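PDB 3HRA: ankyrin repeat family protein from Enterococcus faecalis, which has no established function but, as a stack of ankyrin repeats, probably serves as a scaffold for binding other proteins. Local coordinates for residues L25-V35 against A57-L67; T37-H48 against L67-Y78. All coordinates share one frame; numbering follows the deposited sequence.

Contact 1: residues L25-V35 against A57-L67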
loop_
_atom_site.group_PDB
_atom_site.type_symbol
_atom_site.label_atom_id
_atom_site.label_comp_id
_atom_site.label_asym_id
_atom_site.label_seq_id
_atom_site.Cartn_x
_atom_site.Cartn_y
_atom_site.Cartn_z
ATOM N N LEU A 25 -23.523 -2.929 11.479
ATOM C CA LEU A 25 -23.327 -3.913 10.415
ATOM C C LEU A 25 -24.300 -5.093 10.541
ATOM O O LEU A 25 -24.492 -5.860 9.589
ATOM C CB LEU A 25 -21.882 -4.417 10.409
ATOM C CG LEU A 25 -20.841 -3.402 9.946
ATOM C CD1 LEU A 25 -19.441 -3.983 9.993
ATOM C CD2 LEU A 25 -21.183 -2.898 8.528
ATOM N N GLN A 26 -24.928 -5.226 11.705
ATOM C CA GLN A 26 -25.926 -6.283 11.910
ATOM C C GLN A 26 -27.180 -6.009 11.059
ATOM O O GLN A 26 -27.950 -6.917 10.760
ATOM C CB GLN A 26 -26.272 -6.415 13.399
ATOM C CG GLN A 26 -27.185 -7.585 13.751
ATOM C CD GLN A 26 -28.677 -7.223 13.761
ATOM O OE1 GLN A 26 -29.530 -8.090 13.981
ATOM N NE2 GLN A 26 -28.996 -5.955 13.533
ATOM N N ASP A 27 -27.358 -4.751 10.667
ATOM C CA ASP A 27 -28.424 -4.343 9.751
ATOM C C ASP A 27 -28.049 -4.737 8.327
ATOM O O ASP A 27 -27.159 -4.134 7.710
ATOM C CB ASP A 27 -28.651 -2.830 9.864
ATOM C CG ASP A 27 -29.554 -2.271 8.760
ATOM O OD1 ASP A 27 -30.252 -3.054 8.080
ATOM O OD2 ASP A 27 -29.556 -1.035 8.573
ATOM N N THR A 28 -28.734 -5.765 7.813
ATOM C CA THR A 28 -28.394 -6.381 6.529
ATOM C C THR A 28 -28.644 -5.458 5.342
ATOM O O THR A 28 -28.175 -5.731 4.244
ATOM C CB THR A 28 -29.196 -7.688 6.294
ATOM O OG1 THR A 28 -30.599 -7.397 6.283
ATOM C CG2 THR A 28 -28.912 -8.693 7.391
ATOM N N THR A 29 -29.407 -4.391 5.573
ATOM C CA THR A 29 -29.751 -3.428 4.527
ATOM C C THR A 29 -28.742 -2.287 4.445
ATOM O O THR A 29 -28.776 -1.503 3.498
ATOM C CB THR A 29 -31.173 -2.821 4.731
ATOM O OG1 THR A 29 -31.180 -1.911 5.844
ATOM C CG2 THR A 29 -32.214 -3.918 4.974
ATOM N N TYR A 30 -27.842 -2.188 5.427
ATOM C CA TYR A 30 -26.930 -1.036 5.479
ATOM C C TYR A 30 -25.932 -0.979 4.299
ATOM O O TYR A 30 -25.269 -1.964 3.975
ATOM C CB TYR A 30 -26.172 -0.956 6.823
ATOM C CG TYR A 30 -25.720 0.456 7.131
ATOM C CD1 TYR A 30 -26.488 1.282 7.940
ATOM C CD2 TYR A 30 -24.550 0.980 6.576
ATOM C CE1 TYR A 30 -26.093 2.577 8.218
ATOM C CE2 TYR A 30 -24.159 2.279 6.835
ATOM C CZ TYR A 30 -24.933 3.072 7.653
ATOM O OH TYR A 30 -24.558 4.371 7.922
ATOM N N GLN A 31 -25.833 0.187 3.664
ATOM C CA GLN A 31 -24.879 0.392 2.581
ATOM C C GLN A 31 -23.528 0.768 3.199
ATOM O O GLN A 31 -23.338 1.900 3.664
ATOM C CB GLN A 31 -25.364 1.523 1.670
ATOM C CG GLN A 31 -24.984 1.345 0.201
ATOM C CD GLN A 31 -23.578 1.808 -0.121
ATOM O OE1 GLN A 31 -22.618 1.008 -0.109
ATOM N NE2 GLN A 31 -23.440 3.110 -0.421
ATOM N N VAL A 32 -22.587 -0.174 3.203
ATOM C CA VAL A 32 -21.368 0.009 4.003
ATOM C C VAL A 32 -20.368 1.006 3.402
ATOM O O VAL A 32 -19.461 1.485 4.085
ATOM C CB VAL A 32 -20.645 -1.336 4.275
ATOM C CG1 VAL A 32 -21.577 -2.304 5.013
ATOM C CG2 VAL A 32 -20.142 -1.961 2.970
ATOM N N ASP A 33 -20.513 1.282 2.115
ATOM C CA ASP A 33 -19.554 2.148 1.440
ATOM C C ASP A 33 -20.049 3.586 1.226
ATOM O O ASP A 33 -19.716 4.220 0.235
ATOM C CB ASP A 33 -19.105 1.529 0.122
ATOM C CG ASP A 33 -18.068 0.425 0.320
ATOM O OD1 ASP A 33 -17.293 0.474 1.291
ATOM O OD2 ASP A 33 -18.035 -0.494 -0.503
ATOM N N GLU A 34 -20.820 4.105 2.168
ATOM C CA GLU A 34 -21.143 5.529 2.172
ATOM C C GLU A 34 -19.847 6.336 2.252
ATOM O O GLU A 34 -18.842 5.840 2.770
ATOM C CB GLU A 34 -22.041 5.860 3.365
ATOM C CG GLU A 34 -21.425 5.516 4.708
ATOM C CD GLU A 34 -22.405 5.722 5.864
ATOM O OE1 GLU A 34 -23.631 5.558 5.671
ATOM O OE2 GLU A 34 -21.951 6.055 6.975
ATOM N N VAL A 35 -19.865 7.572 1.744
ATOM C CA VAL A 35 -18.653 8.381 1.726
ATOM C C VAL A 35 -18.784 9.753 2.411
ATOM O O VAL A 35 -19.878 10.340 2.474
ATOM C CB VAL A 35 -18.084 8.552 0.284
ATOM C CG1 VAL A 35 -17.548 7.222 -0.259
ATOM C CG2 VAL A 35 -19.127 9.137 -0.638
ATOM N N ALA A 57 -14.186 -6.307 10.094
ATOM C CA ALA A 57 -15.656 -6.358 10.111
ATOM C C ALA A 57 -16.274 -5.811 8.820
ATOM O O ALA A 57 -17.251 -6.367 8.298
ATOM C CB ALA A 57 -16.218 -5.607 11.321
ATOM N N LEU A 58 -15.705 -4.722 8.316
ATOM C CA LEU A 58 -16.241 -4.063 7.125
ATOM C C LEU A 58 -15.950 -4.898 5.885
ATOM O O LEU A 58 -16.808 -5.040 5.014
ATOM C CB LEU A 58 -15.664 -2.647 6.988
ATOM C CG LEU A 58 -16.214 -1.648 8.010
ATOM C CD1 LEU A 58 -15.361 -0.392 8.098
ATOM C CD2 LEU A 58 -17.666 -1.292 7.669
ATOM N N ILE A 59 -14.741 -5.450 5.805
ATOM C CA ILE A 59 -14.379 -6.311 4.685
ATOM C C ILE A 59 -15.273 -7.553 4.637
ATOM O O ILE A 59 -15.708 -7.982 3.566
ATOM C CB ILE A 59 -12.887 -6.708 4.725
ATOM C CG1 ILE A 59 -12.023 -5.485 4.409
ATOM C CG2 ILE A 59 -12.607 -7.790 3.709
ATOM C CD1 ILE A 59 -10.547 -5.636 4.845
ATOM N N ASP A 60 -15.555 -8.133 5.798
ATOM C CA ASP A 60 -16.458 -9.284 5.867
ATOM C C ASP A 60 -17.872 -8.929 5.417
ATOM O O ASP A 60 -18.602 -9.792 4.946
ATOM C CB ASP A 60 -16.514 -9.848 7.295
ATOM C CG ASP A 60 -15.231 -10.565 7.713
ATOM O OD1 ASP A 60 -14.314 -10.756 6.873
ATOM O OD2 ASP A 60 -15.146 -10.943 8.903
ATOM N N ARG A 61 -18.278 -7.673 5.604
ATOM C CA ARG A 61 -19.608 -7.226 5.176
ATOM C C ARG A 61 -19.628 -6.683 3.751
ATOM O O ARG A 61 -20.615 -6.096 3.327
ATOM C CB ARG A 61 -20.164 -6.163 6.127
ATOM C CG ARG A 61 -20.981 -6.725 7.268
ATOM C CD ARG A 61 -22.377 -7.143 6.801
ATOM N NE ARG A 61 -23.368 -6.074 6.932
ATOM C CZ ARG A 61 -23.823 -5.343 5.919
ATOM N NH1 ARG A 61 -23.368 -5.547 4.693
ATOM N NH2 ARG A 61 -24.736 -4.402 6.127
ATOM N N GLY A 62 -18.528 -6.851 3.031
ATOM C CA GLY A 62 -18.490 -6.530 1.608
ATOM C C GLY A 62 -17.976 -5.151 1.218
ATOM O O GLY A 62 -18.167 -4.731 0.082
ATOM N N ALA A 63 -17.317 -4.455 2.142
ATOM C CA ALA A 63 -16.745 -3.139 1.853
ATOM C C ALA A 63 -15.746 -3.236 0.691
ATOM O O ALA A 63 -14.982 -4.194 0.586
ATOM C CB ALA A 63 -16.065 -2.552 3.104
ATOM N N ASP A 64 -15.768 -2.244 -0.187
ATOM C CA ASP A 64 -14.930 -2.267 -1.388
ATOM C C ASP A 64 -13.525 -1.779 -1.050
ATOM O O ASP A 64 -13.344 -0.604 -0.721
ATOM C CB ASP A 64 -15.563 -1.356 -2.433
ATOM C CG ASP A 64 -14.862 -1.416 -3.779
ATOM O OD1 ASP A 64 -13.807 -2.073 -3.912
ATOM O OD2 ASP A 64 -15.400 -0.790 -4.715
ATOM N N ILE A 65 -12.535 -2.677 -1.113
ATOM C CA ILE A 65 -11.171 -2.309 -0.752
ATOM C C ILE A 65 -10.527 -1.418 -1.824
ATOM O O ILE A 65 -9.456 -0.855 -1.620
ATOM C CB ILE A 65 -10.266 -3.545 -0.489
ATOM C CG1 ILE A 65 -10.099 -4.379 -1.765
ATOM C CG2 ILE A 65 -10.813 -4.395 0.682
ATOM C CD1 ILE A 65 -8.873 -5.271 -1.768
ATOM N N ASN A 66 -11.206 -1.269 -2.954
ATOM C CA ASN A 66 -10.656 -0.510 -4.079
ATOM C C ASN A 66 -11.312 0.863 -4.300
ATOM O O ASN A 66 -11.016 1.540 -5.274
ATOM C CB ASN A 66 -10.747 -1.344 -5.372
ATOM C CG ASN A 66 -9.987 -2.646 -5.267
ATOM O OD1 ASN A 66 -8.794 -2.642 -5.031
ATOM N ND2 ASN A 66 -10.686 -3.777 -5.436
ATOM N N LEU A 67 -12.193 1.274 -3.400
ATOM C CA LEU A 67 -12.927 2.529 -3.594
ATOM C C LEU A 67 -12.024 3.687 -3.185
ATOM O O LEU A 67 -11.744 3.876 -2.001
ATOM C CB LEU A 67 -14.227 2.519 -2.777
ATOM C CG LEU A 67 -15.299 3.561 -3.165
ATOM C CD1 LEU A 67 -16.650 3.255 -2.532
ATOM C CD2 LEU A 67 -14.889 4.989 -2.824
HETATM O O HOH W 1 -14.558 0.849 1.220
HETATM O O HOH W 2 -20.325 -2.351 -0.655
#
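The guanidinium of Arg61 lies with Val32 CG1 and Leu25 CD2 over one face, while backbone carbonyls of the 25-35 loop meet its edge. Arg61 NE gives a nearly straight bond to Leu25 O (2.9 Å, 169° at the hydrogen), in the guanidinium plane and on a lone pair of that oxygen. An NH2 hydrogen directed away from NE reaches Tyr30 O at 3.3 Å, somewhat out of the plane, and NH2 bonds Asp27 O weakly. The carbonyl of Leu25 and those at both ends of the type I turn Asp27-Tyr30 thus limit its rotation. Bends at chi2 (-77°) and chi3 (-91°) fold the arginine back along Leu25, the two side chains sliding past each other in opposite directions. Leu25 then places CD1 on Ala57 CB (3.8 Å) and CD2 on Leu58 CD2, crossing Leu58 at about a right angle. Val32 spreads its other branch, CG2, over Ala63 CA.

Farther along, Asp33 OD2 takes the backbone N of Asp64 on its syn lone pair at 2.9 Å. Two waters bridge the same join: one donates to Asp33 OD1 and Asp64 O, the other to Asp33 OD2 and Gly62 O. Asp33 CB rests on Leu67 CD1 at 4.0 Å.

Gly62, with positive phi, closes helix 52-60 as the C-prime residue of a Schellman motif, and the chain then runs beside the earlier loop. Leu25 and Leu58 also touch Leu9 of helix 8-14, whose backbone N bonds Tyr30 OH, and Leu58 reaches Pro42 of helix 42-49. The contact thus joins the ends of helices 18-25 and 52-60 and the loops that follow them.

Contact 2: residues T37-H48 against L67-Y78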
loop_
_atom_site.group_PDB
_atom_site.type_symbol
_atom_site.label_atom_id
_atom_site.label_comp_id
_atom_site.label_asym_id
_atom_site.label_seq_id
_atom_site.Cartn_x
_atom_site.Cartn_y
_atom_site.Cartn_z
ATOM N N THR A 37 -16.870 13.831 2.985
ATOM C CA THR A 37 -16.556 14.941 2.085
ATOM C C THR A 37 -15.237 14.754 1.338
ATOM O O THR A 37 -14.988 15.425 0.328
ATOM C CB THR A 37 -16.508 16.279 2.845
ATOM O OG1 THR A 37 -15.629 16.140 3.965
ATOM C CG2 THR A 37 -17.897 16.662 3.354
ATOM N N GLU A 38 -14.395 13.857 1.843
ATOM C CA GLU A 38 -13.093 13.581 1.245
ATOM C C GLU A 38 -13.097 12.279 0.437
ATOM O O GLU A 38 -12.044 11.796 0.005
ATOM C CB GLU A 38 -12.018 13.503 2.336
ATOM C CG GLU A 38 -11.290 14.814 2.610
ATOM C CD GLU A 38 -12.202 15.901 3.130
ATOM O OE1 GLU A 38 -12.962 15.636 4.090
ATOM O OE2 GLU A 38 -12.150 17.028 2.581
ATOM N N GLY A 39 -14.281 11.706 0.251
ATOM C CA GLY A 39 -14.415 10.489 -0.527
ATOM C C GLY A 39 -14.005 9.230 0.215
ATOM O O GLY A 39 -13.836 8.187 -0.396
ATOM N N ASN A 40 -13.825 9.341 1.528
ATOM C CA ASN A 40 -13.500 8.185 2.376
ATOM C C ASN A 40 -14.724 7.367 2.777
ATOM O O ASN A 40 -15.734 7.921 3.220
ATOM C CB ASN A 40 -12.783 8.635 3.652
ATOM C CG ASN A 40 -11.341 9.015 3.407
ATOM O OD1 ASN A 40 -10.615 8.327 2.690
ATOM N ND2 ASN A 40 -10.915 10.108 4.011
ATOM N N THR A 41 -14.631 6.046 2.632
ATOM C CA THR A 41 -15.635 5.127 3.181
ATOM C C THR A 41 -15.274 4.818 4.629
ATOM O O THR A 41 -14.182 5.157 5.074
ATOM C CB THR A 41 -15.625 3.790 2.425
ATOM O OG1 THR A 41 -14.298 3.242 2.467
ATOM C CG2 THR A 41 -16.004 3.986 1.011
ATOM N N PRO A 42 -16.187 4.160 5.375
ATOM C CA PRO A 42 -15.834 3.717 6.723
ATOM C C PRO A 42 -14.583 2.842 6.706
ATOM O O PRO A 42 -13.742 2.972 7.608
ATOM C CB PRO A 42 -17.084 2.945 7.156
ATOM C CG PRO A 42 -18.190 3.690 6.482
ATOM C CD PRO A 42 -17.630 4.010 5.117
ATOM N N LEU A 43 -14.440 1.997 5.685
ATOM C CA LEU A 43 -13.269 1.132 5.612
ATOM C C LEU A 43 -12.004 1.966 5.458
ATOM O O LEU A 43 -11.027 1.732 6.154
ATOM C CB LEU A 43 -13.382 0.087 4.494
ATOM C CG LEU A 43 -12.131 -0.790 4.314
ATOM C CD1 LEU A 43 -11.719 -1.555 5.590
ATOM C CD2 LEU A 43 -12.326 -1.745 3.124
ATOM N N ASN A 44 -12.027 2.952 4.565
ATOM C CA ASN A 44 -10.859 3.799 4.405
ATOM C C ASN A 44 -10.497 4.529 5.709
ATOM O O ASN A 44 -9.311 4.667 6.030
ATOM C CB ASN A 44 -11.022 4.755 3.213
ATOM C CG ASN A 44 -9.724 4.896 2.390
ATOM O OD1 ASN A 44 -8.642 4.544 2.848
ATOM N ND2 ASN A 44 -9.845 5.414 1.179
ATOM N N ILE A 45 -11.498 4.960 6.474
ATOM C CA ILE A 45 -11.240 5.634 7.749
ATOM C C ILE A 45 -10.539 4.662 8.698
ATOM O O ILE A 45 -9.530 4.998 9.336
ATOM C CB ILE A 45 -12.545 6.173 8.387
ATOM C CG1 ILE A 45 -13.091 7.337 7.553
ATOM C CG2 ILE A 45 -12.308 6.627 9.835
ATOM C CD1 ILE A 45 -14.512 7.667 7.830
ATOM N N ALA A 46 -11.065 3.446 8.777
ATOM C CA ALA A 46 -10.461 2.413 9.624
ATOM C C ALA A 46 -9.014 2.114 9.230
ATOM O O ALA A 46 -8.167 1.899 10.088
ATOM C CB ALA A 46 -11.300 1.139 9.601
ATOM N N VAL A 47 -8.726 2.084 7.937
ATOM C CA VAL A 47 -7.362 1.786 7.493
ATOM C C VAL A 47 -6.397 2.909 7.883
ATOM O O VAL A 47 -5.289 2.649 8.349
ATOM C CB VAL A 47 -7.293 1.496 5.972
ATOM C CG1 VAL A 47 -5.853 1.363 5.515
ATOM C CG2 VAL A 47 -8.060 0.224 5.658
ATOM N N HIS A 48 -6.837 4.152 7.698
ATOM C CA HIS A 48 -6.081 5.327 8.128
ATOM C C HIS A 48 -5.788 5.277 9.632
ATOM O O HIS A 48 -4.675 5.564 10.059
ATOM C CB HIS A 48 -6.842 6.618 7.772
ATOM C CG HIS A 48 -6.714 7.023 6.331
ATOM N ND1 HIS A 48 -7.283 6.303 5.299
ATOM C CD2 HIS A 48 -6.083 8.070 5.747
ATOM C CE1 HIS A 48 -7.009 6.888 4.147
ATOM N NE2 HIS A 48 -6.279 7.961 4.390
ATOM N N LEU A 67 -12.193 1.274 -3.400
ATOM C CA LEU A 67 -12.927 2.529 -3.594
ATOM C C LEU A 67 -12.024 3.687 -3.185
ATOM O O LEU A 67 -11.744 3.876 -2.001
ATOM C CB LEU A 67 -14.227 2.519 -2.777
ATOM C CG LEU A 67 -15.299 3.561 -3.165
ATOM C CD1 LEU A 67 -16.650 3.255 -2.532
ATOM C CD2 LEU A 67 -14.889 4.989 -2.824
ATOM N N GLN A 68 -11.581 4.465 -4.171
ATOM C CA GLN A 68 -10.597 5.524 -3.938
ATOM C C GLN A 68 -11.197 6.817 -3.397
ATOM O O GLN A 68 -12.265 7.263 -3.843
ATOM C CB GLN A 68 -9.826 5.837 -5.226
ATOM C CG GLN A 68 -8.995 4.693 -5.720
ATOM C CD GLN A 68 -8.480 4.910 -7.131
ATOM O OE1 GLN A 68 -7.289 5.159 -7.341
ATOM N NE2 GLN A 68 -9.370 4.820 -8.099
ATOM N N ASN A 69 -10.493 7.433 -2.448
ATOM C CA ASN A 69 -10.908 8.744 -1.964
ATOM C C ASN A 69 -10.442 9.877 -2.875
ATOM O O ASN A 69 -9.927 9.638 -3.963
ATOM C CB ASN A 69 -10.464 8.973 -0.520
ATOM C CG ASN A 69 -8.956 9.072 -0.368
ATOM O OD1 ASN A 69 -8.228 9.285 -1.332
ATOM N ND2 ASN A 69 -8.485 8.930 0.859
ATOM N N SER A 70 -10.613 11.111 -2.418
ATOM C CA SER A 70 -10.328 12.284 -3.242
ATOM C C SER A 70 -8.861 12.491 -3.593
ATOM O O SER A 70 -8.549 13.286 -4.478
ATOM C CB SER A 70 -10.895 13.542 -2.595
ATOM O OG SER A 70 -12.309 13.498 -2.632
ATOM N N ILE A 71 -7.950 11.800 -2.914
ATOM C CA ILE A 71 -6.555 11.832 -3.354
ATOM C C ILE A 71 -6.086 10.511 -3.970
ATOM O O ILE A 71 -4.890 10.215 -4.004
ATOM C CB ILE A 71 -5.575 12.341 -2.267
ATOM C CG1 ILE A 71 -5.424 11.337 -1.120
ATOM C CG2 ILE A 71 -6.000 13.729 -1.766
ATOM C CD1 ILE A 71 -4.343 11.738 -0.143
ATOM N N SER A 72 -7.040 9.737 -4.480
ATOM C CA SER A 72 -6.759 8.480 -5.184
ATOM C C SER A 72 -6.339 7.302 -4.314
ATOM O O SER A 72 -5.910 6.277 -4.838
ATOM C CB SER A 72 -5.723 8.691 -6.292
ATOM O OG SER A 72 -6.329 9.314 -7.401
ATOM N N ASP A 73 -6.450 7.432 -2.996
ATOM C CA ASP A 73 -6.148 6.325 -2.082
ATOM C C ASP A 73 -7.386 5.469 -1.825
ATOM O O ASP A 73 -8.380 5.940 -1.267
ATOM C CB ASP A 73 -5.655 6.846 -0.729
ATOM C CG ASP A 73 -4.189 7.268 -0.750
ATOM O OD1 ASP A 73 -3.439 6.823 -1.649
ATOM O OD2 ASP A 73 -3.786 8.029 0.156
ATOM N N SER A 74 -7.329 4.212 -2.233
ATOM C CA SER A 74 -8.320 3.250 -1.786
ATOM C C SER A 74 -7.806 2.662 -0.473
ATOM O O SER A 74 -6.629 2.863 -0.114
ATOM C CB SER A 74 -8.453 2.143 -2.819
ATOM O OG SER A 74 -7.218 1.452 -2.938
ATOM N N PRO A 75 -8.671 1.926 0.252
ATOM C CA PRO A 75 -8.216 1.225 1.467
ATOM C C PRO A 75 -7.001 0.312 1.184
ATOM O O PRO A 75 -6.047 0.287 1.968
ATOM C CB PRO A 75 -9.449 0.404 1.876
ATOM C CG PRO A 75 -10.635 1.257 1.382
ATOM C CD PRO A 75 -10.135 1.830 0.056
ATOM N N TYR A 76 -7.039 -0.418 0.069
ATOM C CA TYR A 76 -5.931 -1.285 -0.332
ATOM C C TYR A 76 -4.624 -0.518 -0.592
ATOM O O TYR A 76 -3.570 -0.875 -0.077
ATOM C CB TYR A 76 -6.323 -2.087 -1.575
ATOM C CG TYR A 76 -5.206 -2.934 -2.128
ATOM C CD1 TYR A 76 -4.799 -4.097 -1.471
ATOM C CD2 TYR A 76 -4.564 -2.584 -3.307
ATOM C CE1 TYR A 76 -3.754 -4.880 -1.976
ATOM C CE2 TYR A 76 -3.521 -3.358 -3.813
ATOM C CZ TYR A 76 -3.125 -4.500 -3.139
ATOM O OH TYR A 76 -2.111 -5.280 -3.646
ATOM N N LEU A 77 -4.702 0.530 -1.405
ATOM C CA LEU A 77 -3.516 1.296 -1.747
ATOM C C LEU A 77 -2.903 1.926 -0.503
ATOM O O LEU A 77 -1.680 1.970 -0.368
ATOM C CB LEU A 77 -3.864 2.362 -2.788
ATOM C CG LEU A 77 -3.994 1.864 -4.235
ATOM C CD1 LEU A 77 -4.669 2.902 -5.128
ATOM C CD2 LEU A 77 -2.629 1.445 -4.807
ATOM N N TYR A 78 -3.758 2.407 0.399
ATOM C CA TYR A 78 -3.297 3.060 1.611
ATOM C C TYR A 78 -2.696 2.037 2.585
ATOM O O TYR A 78 -1.610 2.244 3.135
ATOM C CB TYR A 78 -4.434 3.852 2.266
ATOM C CG TYR A 78 -3.939 4.778 3.353
ATOM C CD1 TYR A 78 -3.579 6.085 3.062
ATOM C CD2 TYR A 78 -3.784 4.322 4.660
ATOM C CE1 TYR A 78 -3.107 6.934 4.052
ATOM C CE2 TYR A 78 -3.306 5.171 5.666
ATOM C CZ TYR A 78 -2.973 6.467 5.353
ATOM O OH TYR A 78 -2.499 7.302 6.344
HETATM O O HOH W 3 -12.809 15.847 -1.525
HETATM O O HOH W 4 -12.713 5.567 0.152
HETATM O O HOH W 5 -14.659 8.478 -3.523
HETATM O O HOH W 6 -5.645 9.198 1.995
#
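Glu38 O receives Ser70 N at 2.9 Å, and Gly39 brings its own oxygen against Asn69 CA in a CA-H...O contact. Asn40 OD1 then accepts from Asn69 ND2 (2.9 Å), the donor amide keeping the acceptor in its plane although the two amides are turned 64° apart. Thr41 caps helix 42-49 through OG1, which accepts from Asn44 N; its CG2 packs on Leu67 CD1. Leu43 lays CD2 on Pro75 CB (3.8 Å). Asn44 crosses that proline at about a right angle and sends ND2 to Asp73 O (2.9 Å), which Asn69 N approaches from the opposite face of the carbonyl. Val47, its CG1 anti to the backbone N (chi1 173°), sets this methyl at the edge of the Tyr78 ring. His48 finally stacks face to face on Tyr78, centroids 3.7 Å apart and planes 17° from parallel. Its ND1 is tied back to Asn44 O, and a water joins NE2 to Asn69 ND2 and Asp73 OD2.

Successive hairpin loops laid against each other, each leading into a helix capped by a hydroxyl and begun by proline (Thr41-Pro42, Ser74-Pro75), are characteristic of the ankyrin fold; Thr41-Pro42-Leu43-Asn44 matches the family's TPLH-type helix start except at its last residue.

Both contacts are partly buried and lay one inter-helix connection, residues 26-41, against the next, residues 61-74, at different points along it. Contact 1, centred about 20 Å from the chain's centre, holds helix ends; contact 2, centred about 12 Å from it, holds hairpin loops and the starts of helices 42-49 and 75-81. Each has a buried apolar part, leucines against helix 8-14 in contact 1, Val47 and Pro75 against Met91 in contact 2, and exposed residues at its margin. Leu67 belongs to both, and Ile65 O of contact 1 probably bonds Tyr76 N of contact 2. Contact 1 relies on a charged arginine and an aspartate gripping backbone groups, whereas contact 2 uses neutral amides and an aromatic stack.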